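Local coordinates for protein YSC84 (Saccharomyces cerevisiae, PDB 2A08) that helps organise the actin cytoskeleton and supports fluid-phase endocytosis and vesicle trafficking, the part here being its SH3 domain, at residues G18-K23 against G43-K48. Sequence-based numbering, arbitrary orientation.
Sequences GDLAFK and GRTNGK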
# COMPACT_ATOMS: atom_id res chain seq x y z
N GLY A 18 -4.80 -8.11 8.82
CA GLY A 18 -4.77 -8.04 7.38
C GLY A 18 -4.17 -6.79 6.80
O GLY A 18 -4.15 -6.65 5.60
N ASP A 19 -3.70 -5.87 7.64
CA ASP A 19 -3.15 -4.62 7.15
C ASP A 19 -1.67 -4.75 6.78
O ASP A 19 -0.95 -5.58 7.37
CB ASP A 19 -3.20 -3.54 8.21
CG ASP A 19 -4.57 -2.98 8.48
OD1 ASP A 19 -5.56 -3.33 7.80
OD2 ASP A 19 -4.70 -2.17 9.44
N LEU A 20 -1.25 -3.91 5.83
CA LEU A 20 0.17 -3.75 5.51
C LEU A 20 0.73 -2.50 6.15
O LEU A 20 0.23 -1.39 5.91
CB LEU A 20 0.36 -3.65 4.01
CG LEU A 20 1.77 -3.44 3.49
CD1 LEU A 20 2.57 -4.70 3.67
CD2 LEU A 20 1.68 -3.00 2.01
N ALA A 21 1.75 -2.65 6.97
CA ALA A 21 2.45 -1.53 7.57
C ALA A 21 3.54 -1.08 6.64
O ALA A 21 4.18 -1.89 5.98
CB ALA A 21 3.05 -1.95 8.87
N PHE A 22 3.77 0.22 6.59
CA PHE A 22 4.89 0.77 5.83
C PHE A 22 5.27 2.15 6.33
O PHE A 22 4.56 2.73 7.18
CB PHE A 22 4.62 0.80 4.31
CG PHE A 22 3.33 1.45 3.90
CD1 PHE A 22 3.16 2.83 3.92
CD2 PHE A 22 2.28 0.69 3.46
CE1 PHE A 22 1.97 3.43 3.53
CE2 PHE A 22 1.07 1.29 3.05
CZ PHE A 22 0.93 2.66 3.09
N LYS A 23 6.42 2.64 5.86
CA LYS A 23 6.95 3.97 6.16
C LYS A 23 6.98 4.82 4.91
O LYS A 23 7.15 4.31 3.80
CB LYS A 23 8.36 3.89 6.75
CG LYS A 23 8.43 3.02 7.96
CD LYS A 23 7.80 3.67 9.17
CE LYS A 23 8.06 2.83 10.47
NZ LYS A 23 9.44 2.26 10.61
N GLY A 43 -1.23 -4.69 -1.06
CA GLY A 43 0.17 -4.58 -1.44
C GLY A 43 1.12 -5.45 -0.67
O GLY A 43 0.75 -6.20 0.24
N ARG A 44 2.38 -5.33 -1.08
CA ARG A 44 3.49 -6.11 -0.53
C ARG A 44 4.70 -5.20 -0.39
O ARG A 44 5.00 -4.48 -1.31
CB ARG A 44 3.84 -7.24 -1.50
CG ARG A 44 5.04 -8.13 -1.12
CD ARG A 44 5.03 -9.48 -1.89
NE ARG A 44 5.22 -9.35 -3.36
CZ ARG A 44 4.96 -10.31 -4.28
NH1 ARG A 44 4.41 -11.48 -3.95
NH2 ARG A 44 5.21 -10.07 -5.56
N THR A 45 5.42 -5.24 0.72
CA THR A 45 6.72 -4.56 0.79
C THR A 45 7.58 -5.25 1.85
O THR A 45 7.07 -5.65 2.87
CB THR A 45 6.52 -3.04 1.05
OG1 THR A 45 7.75 -2.33 0.89
CG2 THR A 45 6.07 -2.76 2.45
N ASN A 46 8.85 -5.44 1.52
CA ASN A 46 9.84 -6.11 2.38
C ASN A 46 9.30 -7.41 3.06
O ASN A 46 9.45 -7.61 4.27
CB ASN A 46 10.38 -5.13 3.44
CG ASN A 46 11.05 -3.87 2.82
OD1 ASN A 46 10.88 -2.75 3.32
ND2 ASN A 46 11.84 -4.08 1.78
N GLY A 47 8.65 -8.26 2.26
CA GLY A 47 8.24 -9.60 2.68
C GLY A 47 6.92 -9.75 3.42
O GLY A 47 6.58 -10.84 3.90
N LYS A 48 6.17 -8.65 3.53
CA LYS A 48 4.85 -8.72 4.12
C LYS A 48 3.81 -8.14 3.20
O LYS A 48 4.14 -7.43 2.27
CB LYS A 48 4.83 -7.98 5.42
CG LYS A 48 5.63 -8.70 6.49
CD LYS A 48 5.73 -7.87 7.77
CE LYS A 48 6.30 -6.48 7.51
NZ LYS A 48 7.52 -6.13 8.30
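The CA of Leu20 lies nearest that of Lys48 (7.0 Å), and the CA of Phe22 nearest that of Thr45 (7.6 Å), across the gap between the extended but irregular segment 18-23 and the strand end and hairpin turn of 43-48. No hydrogen bond joins the two backbones; the contact rests mainly on the methyls of Leu20 lying against the backbone of the hairpin. A type I' turn from Thr45 to Lys48 is closed by Lys48 N to Thr45 O (3.2 Å), and Thr45 N to Lys48 O (3.0 Å) completes the two-bond pair; Gly47 suits the positive phi it adopts there. Leu20 sends CG anti to the backbone N (chi1 179°), which directs the branch toward the hairpin, where its two methyls part. CD1 reaches Lys48 O at 3.4 Å and also approaches CG2 of Thr45, while CD2 rests against Gly43 C at 3.7 Å. Glycine suits that place, since a CB would point at Leu20 and come tightly against CD2. With an alanine here instead of Leu20 both methyls go, which is likely to open a gap beside Gly43 and the turn's closing bonds. Thr45 CG2 lies 4.3 Å from Phe22 CB, whereas OG1 hydrogen-bonds to Val27 O. Segment 18-23 belongs to the RT loop of the SH3 fold, and 43-48 to the distal hairpin. Leu20, Phe22 and Thr45 all reach Ile28 of strand 27-30, and Leu20 also pairs through its backbone with Ile51 of strand 48-53.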